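Oxidoreductase (Azotobacter vinelandii, PDB 7D5M) binds NAD+ and, as a homolog of inositol dehydrogenase, probably catalyses NAD-dependent oxidation of a polyol or sugar-like substrate. Local coordinates at residues Trp14-Gly19 and Tyr27-Ala32; Gln37-Val42 and Asn335-Phe340; Ile150-Ala155 and Gly309-Gly314; Ser278-Glu283 and Phe294-Gln299. All blocks are in the same frame, centred on the assembly; numbering follows the deposited sequence.

Contact 1 of 4, residues Trp14-Gly19 and Tyr27-Ala32; sequences WAMVGG and YIHRSA. With NAD (nicotinamide-adenine-dinucleotide), chain B.
In the first beta-alpha-beta unit of the Rossmann fold, the glycine-rich turn after strand 12-16 is tied to helix 26-34 by R30, whose NH1 donates to G19 O at 2.8 Å. The bond is fairly straight, 160° at the hydrogen, and the oxygen sits at the edge of the guanidinium, close to its plane. R30 NH2 donates a hydrogen bond to a water 2.8 Å away and also reaches N3 O of the second subunit. The arginine chain bends at chi3, and its CG packs 3.6 Å from M16 SD; NH1 sends a weak hydrogen bond to the same sulfur. Beyond the sulfur, M16 CE presses on H29 CB at 3.7 Å.

Strand 14-16 and helix 27-32 run antiparallel at 169°, as expected of a beta-alpha-beta crossover, and large side chains fill the 10.6 Å between their axes. W14 has CG anti to the backbone N (chi1 -178°), which places the indole so that its edge atom CH2 meets R30 CA at 3.9 Å. Its NE1 bonds to S89 OG. The H29 imidazole leads away from the strand to E114 and Y337. On the cofactor side of the turn G18 CA lies 3.4 Å from NAD N3A; a CB at G18 would be crowded by the ribose oxygen O4B, and the positive phi there separately favours glycine.

Contact 2 of 4, residues Gln37-Val42 and Asn335-Phe340; sequences QSFALV and NLYYRF
The phenol oxygen of Y337 is gripped twice, by hydrogen bonds with S89 OG and H29 ND1, two bonds that should hold the ring in place where it meets F39. Helix 329-349 here packs against strand 39-45, one of the two edge strands of the parallel Rossmann sheet within the chain, joining the C-terminal part of the protein to its nucleotide-binding part. The two rings form an offset edge-to-face pair: the edge of Y337 points at the face of F39, centroids 5.5 Å apart and planes at 83°. The closest carbons are F39 CE1 and Y337 CD1, 3.6 Å apart. F39 holds CG beside its backbone N (chi1 -65°), from where the ring extends to the helix backbone and its own edge meets Y337 O, with CE1 at 3.4 Å. At the far end of the ring, F39 CZ touches F340 CB at 4.3 Å, while F340 CD2 rides over a face of the Y337 ring. An alanine in place of F39 would probably leave the Y337 edge without the aromatic face it rests on and open a gap between strand and helix. W14 also meets the F39 ring, so strand 12-16 takes part in the same aromatic cluster. Next door, S38 packs on Y338, whose ring leads away from the strand, its hydroxyl bonded to D318 and its pi system in a cation-pi contact with R7. S38 OG itself lies 3.5 Å from both CA and CB of Y338.

Contact 3 of 4, residues Ile150-Ala155 and Gly309-Gly314; sequences IEQARA and GYLHPG
H312 lays one face of its imidazole over the methyl of A155, a CH-pi contact with A155 CB 3.6 Å from the ring centroid and only 16° off the ring normal. The edge of the same ring faces the amide of Q152, with H312 CD2 3.5 Å from Q152 NE2, and H312 NE2 is hydrogen-bonded to E161. Q152 bonds to the loop backbone: its CG stands anti to the backbone N (chi1 172°) and the chain then bends at chi2, bringing OE1 to H312 N at 2.8 Å; the donor lies in the carbonyl plane, on a lone pair. Q152 NE2 also donates to a water 2.9 Å away, which in turn donates to Y310 O. The L311 side chain crosses that of Q152 at about a right angle, CD2 lying 3.6 Å from Q152 CD, so the group is held in place by bonds and packing together. The residue before Q152, E151, rests its CG on G314 C at 3.5 Å. Its carboxylate is gripped side-on by R154, NE to OE1 and NH2 to OE2, which is likely to favour the charged form. A second water bridges E151 OE2 and G314 N, and a side chain at G314 would collide with that oxygen. The loop, which runs between strand 301-305 and helix 329-349, thus covers one side of helix 148-158, while I150 and A153 of that helix pack on helix 202-217 and strand 280-285.

Contact 4 of 4, residues Ser278-Glu283 and Phe294-Gln299; sequences SRASLE and FEIQGQ
Backbone bonds come first: S281 and E295 form an antiparallel hydrogen-bonded pair, with E295 N 2.8 Å from S281 O and S281 N 3.0 Å from E295 O. Q297 N adds a third bond, to R279 O at 3.0 Å, and a water bridges that oxygen to Q297 O. In the non-hydrogen-bonded pair A280 and I296, A280 CA makes a CA-H...O contact of 3.2 Å with E295 O.

Apolar contacts gather on the face with A280, I296 and F294. A280 CB touches F294 CE1 at 3.8 Å and I296 CG1 at 3.9 Å. The R279 side chain, extended from CG to NE, runs alongside I296 in the same direction: I296 CG1 lies over a face of the guanidinium, and CD1 is 3.7 Å from NH2. A serine in place of I296 would probably uncover that guanidinium face and cost the A280 methyl its contact with CG1.

Polar ends find partners further off. R279 NH1 bonds to E161 O, R274 forms salt bridges with both E283 and E295, and S281 OG and Q297 OE1 bond to A265 and G266 of the fourth subunit. A type II turn, I296 to Q299, with positive phi at G298, leads out of this beta hairpin of strands 280-285 and 291-296, part of the large mixed sheet of the C-terminal domain.

Contacts 1 and 2 form one continuous core, their centres 10 Å apart: W14 O lies 3.0 Å from V42 N across neighbouring strands, and H29 ND1 and Y337 OH, 2.7 Å apart, probably share a hydrogen bond. Contact 1 meets NAD directly, while in contact 2 the Y337 side chain remains about 9 Å from the cofactor. Contacts 3 and 4 lie away from the annotated sites, contact 4 on the opposite side of the chain's centre from contact 1; their centres are 16 Å apart, and A153 CB touches L282 CD2 at 3.7 Å. Contact 2 comes within about 5 Å of contact 3 at the nearest atoms, yet the centres of contacts 1 and 4 are about 40 Å apart.

Contact 1 of 4, residues Trp14-Gly19 and Tyr27-Ala32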
# COMPACT_ATOMS: atom_id res chain seq x y z
N TRP A 14 -19.76 20.03 -33.14
CA TRP A 14 -18.86 18.85 -33.07
C TRP A 14 -19.51 17.59 -33.63
O TRP A 14 -20.73 17.37 -33.47
CB TRP A 14 -18.42 18.70 -31.61
CG TRP A 14 -17.45 17.60 -31.31
CD1 TRP A 14 -16.17 17.44 -31.77
CD2 TRP A 14 -17.67 16.54 -30.36
NE1 TRP A 14 -15.60 16.33 -31.20
CE2 TRP A 14 -16.50 15.76 -30.32
CE3 TRP A 14 -18.76 16.17 -29.56
CZ2 TRP A 14 -16.40 14.62 -29.52
CZ3 TRP A 14 -18.66 15.05 -28.76
CH2 TRP A 14 -17.49 14.30 -28.74
N ALA A 15 -18.67 16.74 -34.23
CA ALA A 15 -19.02 15.40 -34.72
C ALA A 15 -17.98 14.39 -34.22
O ALA A 15 -16.83 14.77 -33.90
CB ALA A 15 -19.07 15.40 -36.22
N MET A 16 -18.38 13.13 -34.20
CA MET A 16 -17.46 11.99 -34.05
C MET A 16 -17.49 11.17 -35.33
O MET A 16 -18.55 11.10 -35.99
CB MET A 16 -17.84 11.12 -32.86
CG MET A 16 -17.53 11.80 -31.55
SD MET A 16 -17.56 10.60 -30.19
CE MET A 16 -16.03 9.72 -30.49
N VAL A 17 -16.33 10.62 -35.69
CA VAL A 17 -16.22 9.48 -36.65
C VAL A 17 -15.74 8.29 -35.84
O VAL A 17 -14.68 8.40 -35.19
CB VAL A 17 -15.28 9.80 -37.82
CG1 VAL A 17 -15.30 8.69 -38.85
CG2 VAL A 17 -15.64 11.12 -38.48
N GLY A 18 -16.53 7.22 -35.83
CA GLY A 18 -16.33 6.07 -34.93
C GLY A 18 -16.89 6.39 -33.56
O GLY A 18 -17.69 7.33 -33.45
N GLY A 19 -16.45 5.66 -32.54
CA GLY A 19 -16.97 5.80 -31.18
C GLY A 19 -18.41 5.34 -31.07
O GLY A 19 -19.12 5.86 -30.20
N TYR A 27 -17.32 6.58 -25.63
CA TYR A 27 -18.04 7.25 -24.53
C TYR A 27 -17.16 8.30 -23.84
O TYR A 27 -17.64 9.42 -23.58
CB TYR A 27 -18.57 6.25 -23.50
CG TYR A 27 -19.24 6.97 -22.37
CD1 TYR A 27 -20.41 7.67 -22.59
CD2 TYR A 27 -18.65 7.07 -21.12
CE1 TYR A 27 -21.02 8.40 -21.58
CE2 TYR A 27 -19.25 7.79 -20.10
CZ TYR A 27 -20.43 8.46 -20.33
OH TYR A 27 -21.02 9.18 -19.34
N ILE A 28 -15.91 7.98 -23.52
CA ILE A 28 -15.06 8.95 -22.76
C ILE A 28 -14.82 10.19 -23.63
O ILE A 28 -14.80 11.30 -23.07
CB ILE A 28 -13.77 8.32 -22.21
CG1 ILE A 28 -13.06 9.32 -21.29
CG2 ILE A 28 -12.84 7.82 -23.32
CD1 ILE A 28 -12.07 8.69 -20.36
N HIS A 29 -14.72 10.06 -24.95
CA HIS A 29 -14.66 11.25 -25.84
C HIS A 29 -15.85 12.17 -25.57
O HIS A 29 -15.64 13.38 -25.38
CB HIS A 29 -14.61 10.85 -27.31
CG HIS A 29 -13.25 10.45 -27.77
ND1 HIS A 29 -12.34 11.37 -28.26
CD2 HIS A 29 -12.63 9.25 -27.78
CE1 HIS A 29 -11.23 10.75 -28.58
NE2 HIS A 29 -11.38 9.44 -28.30
N ARG A 30 -17.06 11.62 -25.62
CA ARG A 30 -18.31 12.41 -25.45
C ARG A 30 -18.40 12.93 -24.02
O ARG A 30 -18.79 14.09 -23.83
CB ARG A 30 -19.53 11.58 -25.83
CG ARG A 30 -19.60 11.27 -27.32
CD ARG A 30 -20.89 10.56 -27.69
NE ARG A 30 -21.03 9.24 -27.07
CZ ARG A 30 -20.52 8.11 -27.55
NH1 ARG A 30 -19.82 8.12 -28.67
NH2 ARG A 30 -20.70 6.98 -26.91
N SER A 31 -18.12 12.09 -23.04
CA SER A 31 -18.20 12.50 -21.61
C SER A 31 -17.35 13.76 -21.40
O SER A 31 -17.84 14.72 -20.80
CB SER A 31 -17.80 11.36 -20.71
OG SER A 31 -18.17 11.64 -19.37
N ALA A 32 -16.12 13.76 -21.92
CA ALA A 32 -15.15 14.86 -21.74
C ALA A 32 -15.53 16.06 -22.61
O ALA A 32 -15.41 17.20 -22.13
CB ALA A 32 -13.76 14.36 -22.08
PA NAD B . -13.26 -0.29 -31.18
O1A NAD B . -13.03 -1.35 -32.20
O2A NAD B . -13.73 -0.65 -29.80
O5B NAD B . -14.25 0.81 -31.80
C5B NAD B . -14.22 1.19 -33.21
C4B NAD B . -15.46 2.00 -33.50
O4B NAD B . -15.32 2.71 -34.75
C3B NAD B . -16.75 1.18 -33.65
O3B NAD B . -17.85 1.93 -33.17
C2B NAD B . -16.81 0.96 -35.17
O2B NAD B . -18.09 0.65 -35.67
C1B NAD B . -16.36 2.34 -35.63
N9A NAD B . -15.84 2.40 -36.98
C8A NAD B . -14.92 1.56 -37.54
N7A NAD B . -14.57 1.89 -38.76
C5A NAD B . -15.30 3.04 -39.02
C6A NAD B . -15.36 3.89 -40.14
N6A NAD B . -14.63 3.71 -41.24
N1A NAD B . -16.18 4.97 -40.07
C2A NAD B . -16.90 5.14 -38.95
N3A NAD B . -16.92 4.43 -37.83
C4A NAD B . -16.09 3.37 -37.93
O3 NAD B . -11.90 0.57 -30.98
PN NAD B . -11.40 1.43 -29.70
O1N NAD B . -10.73 0.51 -28.71
O2N NAD B . -12.54 2.28 -29.22
O5D NAD B . -10.26 2.35 -30.34
C5D NAD B . -10.54 3.28 -31.38
C4D NAD B . -9.35 4.20 -31.46
O4D NAD B . -9.14 4.80 -30.15
C3D NAD B . -8.03 3.49 -31.80
O3D NAD B . -7.22 4.34 -32.59
C2D NAD B . -7.41 3.23 -30.42
O2D NAD B . -5.99 3.13 -30.45
C1D NAD B . -7.83 4.51 -29.68
N1N NAD B . -7.89 4.37 -28.19
C2N NAD B . -7.24 5.31 -27.41
C3N NAD B . -7.23 5.19 -26.02
C7N NAD B . -6.63 6.33 -25.23
O7N NAD B . -6.42 7.41 -25.81
N7N NAD B . -6.38 6.13 -23.94
C4N NAD B . -7.78 4.04 -25.44
C5N NAD B . -8.42 3.10 -26.24
C6N NAD B . -8.59 3.37 -27.58
O HOH W 1 -19.79 4.40 -27.31

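Contact 2 of 4, residues Gln37-Val42 and Asn335-Phe340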
# COMPACT_ATOMS: atom_id res chain seq x y z
N GLN A 37 -19.89 22.74 -21.24
CA GLN A 37 -20.28 23.57 -22.41
C GLN A 37 -19.10 23.70 -23.39
O GLN A 37 -19.01 24.76 -24.06
CB GLN A 37 -20.73 24.97 -21.95
CG GLN A 37 -21.71 24.96 -20.77
CD GLN A 37 -22.10 26.36 -20.36
OE1 GLN A 37 -22.91 27.02 -21.02
NE2 GLN A 37 -21.53 26.85 -19.27
N SER A 38 -18.20 22.71 -23.49
CA SER A 38 -17.01 22.80 -24.39
C SER A 38 -17.41 22.55 -25.85
O SER A 38 -17.10 23.39 -26.73
CB SER A 38 -15.91 21.85 -23.97
OG SER A 38 -15.31 22.29 -22.76
N PHE A 39 -18.07 21.42 -26.09
CA PHE A 39 -18.52 20.95 -27.42
C PHE A 39 -20.00 20.58 -27.36
O PHE A 39 -20.50 20.21 -26.27
CB PHE A 39 -17.71 19.74 -27.88
CG PHE A 39 -16.25 19.99 -28.12
CD1 PHE A 39 -15.35 20.05 -27.07
CD2 PHE A 39 -15.77 20.21 -29.40
CE1 PHE A 39 -14.01 20.30 -27.30
CE2 PHE A 39 -14.42 20.45 -29.63
CZ PHE A 39 -13.54 20.50 -28.57
N ALA A 40 -20.68 20.67 -28.50
CA ALA A 40 -22.05 20.17 -28.72
C ALA A 40 -22.01 19.13 -29.84
O ALA A 40 -21.57 19.47 -30.95
CB ALA A 40 -22.97 21.31 -29.05
N LEU A 41 -22.48 17.92 -29.55
CA LEU A 41 -22.53 16.80 -30.52
C LEU A 41 -23.77 16.97 -31.40
O LEU A 41 -24.90 16.67 -30.93
CB LEU A 41 -22.55 15.46 -29.79
CG LEU A 41 -22.56 14.23 -30.70
CD1 LEU A 41 -21.29 14.17 -31.52
CD2 LEU A 41 -22.76 12.97 -29.89
N VAL A 42 -23.56 17.42 -32.63
CA VAL A 42 -24.68 17.78 -33.56
C VAL A 42 -24.69 16.84 -34.77
O VAL A 42 -25.67 16.90 -35.52
CB VAL A 42 -24.60 19.26 -33.98
CG1 VAL A 42 -24.72 20.16 -32.77
CG2 VAL A 42 -23.33 19.57 -34.77
N ASN A 335 -10.15 17.72 -18.83
CA ASN A 335 -9.10 18.77 -18.74
C ASN A 335 -8.44 18.96 -20.12
O ASN A 335 -8.13 20.11 -20.46
CB ASN A 335 -8.10 18.43 -17.64
CG ASN A 335 -8.75 18.47 -16.28
OD1 ASN A 335 -9.76 19.17 -16.11
ND2 ASN A 335 -8.20 17.74 -15.32
N LEU A 336 -8.24 17.90 -20.90
CA LEU A 336 -7.71 18.06 -22.28
C LEU A 336 -8.78 18.70 -23.16
O LEU A 336 -8.44 19.62 -23.91
CB LEU A 336 -7.31 16.71 -22.87
CG LEU A 336 -6.16 15.97 -22.19
CD1 LEU A 336 -5.59 14.96 -23.17
CD2 LEU A 336 -5.08 16.91 -21.68
N TYR A 337 -10.01 18.20 -23.10
CA TYR A 337 -11.06 18.58 -24.08
C TYR A 337 -11.42 20.07 -23.90
O TYR A 337 -11.67 20.73 -24.92
CB TYR A 337 -12.27 17.64 -24.02
CG TYR A 337 -12.33 16.66 -25.17
CD1 TYR A 337 -12.86 17.05 -26.39
CD2 TYR A 337 -11.85 15.36 -25.07
CE1 TYR A 337 -12.94 16.19 -27.47
CE2 TYR A 337 -11.92 14.48 -26.14
CZ TYR A 337 -12.47 14.89 -27.35
OH TYR A 337 -12.56 14.05 -28.43
N TYR A 338 -11.45 20.62 -22.68
CA TYR A 338 -11.79 22.07 -22.56
C TYR A 338 -10.63 22.87 -23.15
O TYR A 338 -10.90 23.92 -23.75
CB TYR A 338 -12.17 22.51 -21.14
CG TYR A 338 -11.02 22.93 -20.26
CD1 TYR A 338 -10.34 24.12 -20.48
CD2 TYR A 338 -10.64 22.16 -19.18
CE1 TYR A 338 -9.27 24.50 -19.69
CE2 TYR A 338 -9.58 22.53 -18.37
CZ TYR A 338 -8.89 23.71 -18.62
OH TYR A 338 -7.85 24.09 -17.83
N ARG A 339 -9.39 22.39 -23.03
CA ARG A 339 -8.22 23.09 -23.62
C ARG A 339 -8.31 23.00 -25.15
O ARG A 339 -8.01 24.01 -25.84
CB ARG A 339 -6.91 22.50 -23.09
CG ARG A 339 -6.64 22.85 -21.64
CD ARG A 339 -5.35 22.19 -21.21
NE ARG A 339 -4.83 22.66 -19.93
CZ ARG A 339 -5.32 22.34 -18.75
NH1 ARG A 339 -6.39 21.56 -18.66
NH2 ARG A 339 -4.75 22.81 -17.65
N PHE A 340 -8.69 21.84 -25.68
CA PHE A 340 -8.93 21.68 -27.14
C PHE A 340 -9.94 22.75 -27.60
O PHE A 340 -9.66 23.44 -28.60
CB PHE A 340 -9.42 20.29 -27.51
CG PHE A 340 -8.47 19.15 -27.24
CD1 PHE A 340 -7.10 19.34 -27.22
CD2 PHE A 340 -8.96 17.87 -27.02
CE1 PHE A 340 -6.24 18.28 -26.97
CE2 PHE A 340 -8.09 16.81 -26.78
CZ PHE A 340 -6.73 17.02 -26.76

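Contact 3 of 4, residues Ile150-Ala155 and Gly309-Gly314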
# COMPACT_ATOMS: atom_id res chain seq x y z
N ILE A 150 0.51 15.48 -13.11
CA ILE A 150 1.52 15.47 -14.21
C ILE A 150 2.13 16.87 -14.30
O ILE A 150 3.37 16.97 -14.36
CB ILE A 150 0.93 14.97 -15.54
CG1 ILE A 150 0.26 13.60 -15.42
CG2 ILE A 150 2.00 14.96 -16.62
CD1 ILE A 150 1.14 12.53 -14.81
N GLU A 151 1.30 17.92 -14.25
CA GLU A 151 1.75 19.33 -14.24
C GLU A 151 2.57 19.59 -12.97
O GLU A 151 3.58 20.30 -13.06
CB GLU A 151 0.56 20.28 -14.36
CG GLU A 151 0.87 21.70 -13.97
CD GLU A 151 1.91 22.41 -14.82
OE1 GLU A 151 2.20 21.95 -15.94
OE2 GLU A 151 2.42 23.45 -14.36
N GLN A 152 2.16 19.04 -11.82
CA GLN A 152 2.95 19.18 -10.57
C GLN A 152 4.36 18.62 -10.81
O GLN A 152 5.35 19.28 -10.40
CB GLN A 152 2.28 18.45 -9.40
CG GLN A 152 3.14 18.40 -8.14
CD GLN A 152 3.33 19.76 -7.50
OE1 GLN A 152 2.55 20.69 -7.73
NE2 GLN A 152 4.34 19.88 -6.65
N ALA A 153 4.46 17.42 -11.38
CA ALA A 153 5.76 16.77 -11.65
C ALA A 153 6.59 17.64 -12.60
O ALA A 153 7.78 17.87 -12.32
CB ALA A 153 5.53 15.38 -12.20
N ARG A 154 5.98 18.14 -13.68
CA ARG A 154 6.69 19.03 -14.64
C ARG A 154 7.30 20.20 -13.88
O ARG A 154 8.48 20.51 -14.10
CB ARG A 154 5.74 19.57 -15.71
CG ARG A 154 6.43 20.45 -16.74
CD ARG A 154 5.47 21.36 -17.46
NE ARG A 154 4.94 22.36 -16.53
CZ ARG A 154 5.63 23.38 -16.01
NH1 ARG A 154 6.90 23.60 -16.33
NH2 ARG A 154 5.02 24.20 -15.18
N ALA A 155 6.50 20.86 -13.05
CA ALA A 155 6.88 22.11 -12.34
C ALA A 155 7.99 21.80 -11.34
O ALA A 155 8.92 22.62 -11.21
CB ALA A 155 5.67 22.71 -11.68
N GLY A 309 -2.80 22.76 -1.08
CA GLY A 309 -2.25 24.13 -1.23
C GLY A 309 -0.74 24.17 -1.44
O GLY A 309 -0.25 25.21 -1.93
N TYR A 310 -0.01 23.11 -1.09
CA TYR A 310 1.46 23.02 -1.30
C TYR A 310 1.81 22.72 -2.76
O TYR A 310 3.00 22.75 -3.08
CB TYR A 310 2.09 21.99 -0.35
CG TYR A 310 1.48 20.61 -0.38
CD1 TYR A 310 1.61 19.78 -1.49
CD2 TYR A 310 0.79 20.12 0.72
CE1 TYR A 310 1.04 18.52 -1.52
CE2 TYR A 310 0.23 18.84 0.72
CZ TYR A 310 0.36 18.05 -0.41
OH TYR A 310 -0.18 16.80 -0.42
N LEU A 311 0.82 22.43 -3.62
CA LEU A 311 1.09 22.14 -5.06
C LEU A 311 1.41 23.44 -5.80
O LEU A 311 0.92 24.51 -5.39
CB LEU A 311 -0.11 21.46 -5.72
CG LEU A 311 -0.51 20.10 -5.15
CD1 LEU A 311 -1.78 19.59 -5.82
CD2 LEU A 311 0.61 19.08 -5.31
N HIS A 312 2.14 23.32 -6.90
CA HIS A 312 2.36 24.43 -7.86
C HIS A 312 1.00 24.91 -8.39
O HIS A 312 0.07 24.13 -8.55
CB HIS A 312 3.30 23.99 -8.98
CG HIS A 312 4.74 23.90 -8.57
ND1 HIS A 312 5.62 24.96 -8.73
CD2 HIS A 312 5.46 22.87 -8.07
CE1 HIS A 312 6.82 24.59 -8.33
NE2 HIS A 312 6.75 23.31 -7.92
N PRO A 313 0.86 26.23 -8.68
CA PRO A 313 -0.45 26.78 -9.04
C PRO A 313 -1.05 26.16 -10.31
O PRO A 313 -2.26 25.95 -10.32
CB PRO A 313 -0.19 28.30 -9.18
CG PRO A 313 1.32 28.41 -9.39
CD PRO A 313 1.93 27.24 -8.66
N GLY A 314 -0.21 25.83 -11.30
CA GLY A 314 -0.61 25.11 -12.53
C GLY A 314 -1.35 23.81 -12.22
O GLY A 314 -2.25 23.44 -13.01
O HOH W 2 2.53 25.29 -12.09
O HOH W 3 4.81 22.12 -4.86

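Contact 4 of 4, residues Ser278-Glu283 and Phe294-Gln299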
# COMPACT_ATOMS: atom_id res chain seq x y z
N SER A 278 19.45 13.35 -9.22
CA SER A 278 20.59 13.27 -8.27
C SER A 278 20.12 13.51 -6.83
O SER A 278 20.76 12.99 -5.91
CB SER A 278 21.68 14.24 -8.68
OG SER A 278 21.19 15.57 -8.67
N ARG A 279 19.04 14.28 -6.62
CA ARG A 279 18.56 14.67 -5.27
C ARG A 279 17.37 13.82 -4.84
O ARG A 279 17.22 13.57 -3.64
CB ARG A 279 18.18 16.16 -5.25
CG ARG A 279 17.50 16.63 -3.97
CD ARG A 279 17.29 18.14 -3.96
NE ARG A 279 16.74 18.60 -2.69
CZ ARG A 279 15.46 18.86 -2.43
NH1 ARG A 279 14.52 18.73 -3.35
NH2 ARG A 279 15.13 19.26 -1.22
N ALA A 280 16.47 13.49 -5.76
CA ALA A 280 15.14 12.97 -5.42
C ALA A 280 14.52 12.28 -6.63
O ALA A 280 14.97 12.56 -7.76
CB ALA A 280 14.26 14.10 -4.93
N SER A 281 13.52 11.44 -6.39
CA SER A 281 12.68 10.82 -7.44
C SER A 281 11.22 11.24 -7.26
O SER A 281 10.82 11.59 -6.14
CB SER A 281 12.80 9.32 -7.43
OG SER A 281 14.14 8.91 -7.67
N LEU A 282 10.46 11.24 -8.34
CA LEU A 282 8.99 11.25 -8.23
C LEU A 282 8.45 10.05 -9.00
O LEU A 282 9.12 9.56 -9.92
CB LEU A 282 8.40 12.59 -8.69
CG LEU A 282 8.74 13.09 -10.08
CD1 LEU A 282 7.92 12.38 -11.14
CD2 LEU A 282 8.52 14.59 -10.15
N GLU A 283 7.27 9.58 -8.62
CA GLU A 283 6.67 8.41 -9.29
C GLU A 283 5.15 8.53 -9.27
O GLU A 283 4.58 8.83 -8.22
CB GLU A 283 7.13 7.10 -8.66
CG GLU A 283 6.62 5.88 -9.41
CD GLU A 283 7.19 4.55 -8.95
OE1 GLU A 283 8.30 4.55 -8.39
OE2 GLU A 283 6.53 3.51 -9.17
N PHE A 294 7.03 11.48 -3.87
CA PHE A 294 8.16 12.44 -3.94
C PHE A 294 9.18 12.02 -2.89
O PHE A 294 8.88 12.09 -1.69
CB PHE A 294 7.70 13.89 -3.77
CG PHE A 294 8.83 14.89 -3.75
CD1 PHE A 294 9.85 14.85 -4.69
CD2 PHE A 294 8.85 15.91 -2.81
CE1 PHE A 294 10.87 15.78 -4.67
CE2 PHE A 294 9.87 16.85 -2.80
CZ PHE A 294 10.88 16.78 -3.73
N GLU A 295 10.33 11.56 -3.34
CA GLU A 295 11.26 10.78 -2.49
C GLU A 295 12.64 11.42 -2.56
O GLU A 295 13.44 11.08 -3.45
CB GLU A 295 11.24 9.32 -2.93
CG GLU A 295 9.82 8.77 -3.01
CD GLU A 295 9.71 7.29 -3.29
OE1 GLU A 295 10.64 6.71 -3.92
OE2 GLU A 295 8.69 6.69 -2.86
N ILE A 296 12.91 12.32 -1.61
CA ILE A 296 14.23 13.01 -1.51
C ILE A 296 15.19 12.02 -0.84
O ILE A 296 14.84 11.49 0.25
CB ILE A 296 14.12 14.32 -0.72
CG1 ILE A 296 13.15 15.32 -1.36
CG2 ILE A 296 15.51 14.92 -0.51
CD1 ILE A 296 12.78 16.48 -0.47
N GLN A 297 16.34 11.76 -1.45
CA GLN A 297 17.33 10.83 -0.86
C GLN A 297 17.71 11.34 0.54
O GLN A 297 18.08 12.52 0.67
CB GLN A 297 18.57 10.63 -1.72
CG GLN A 297 19.57 9.67 -1.07
CD GLN A 297 18.98 8.31 -0.79
OE1 GLN A 297 18.16 7.80 -1.55
NE2 GLN A 297 19.42 7.69 0.31
N GLY A 298 17.61 10.46 1.54
CA GLY A 298 18.07 10.71 2.92
C GLY A 298 17.00 11.38 3.76
O GLY A 298 17.29 11.68 4.93
N GLN A 299 15.81 11.60 3.21
CA GLN A 299 14.64 12.19 3.91
C GLN A 299 13.49 11.19 3.90
O GLN A 299 13.51 10.26 3.10
CB GLN A 299 14.16 13.47 3.22
CG GLN A 299 15.18 14.59 3.21
CD GLN A 299 15.58 14.98 4.61
OE1 GLN A 299 16.77 15.01 4.95
NE2 GLN A 299 14.60 15.26 5.44
O HOH W 4 18.93 14.17 -1.46
O HOH W 5 7.88 5.16 -5.00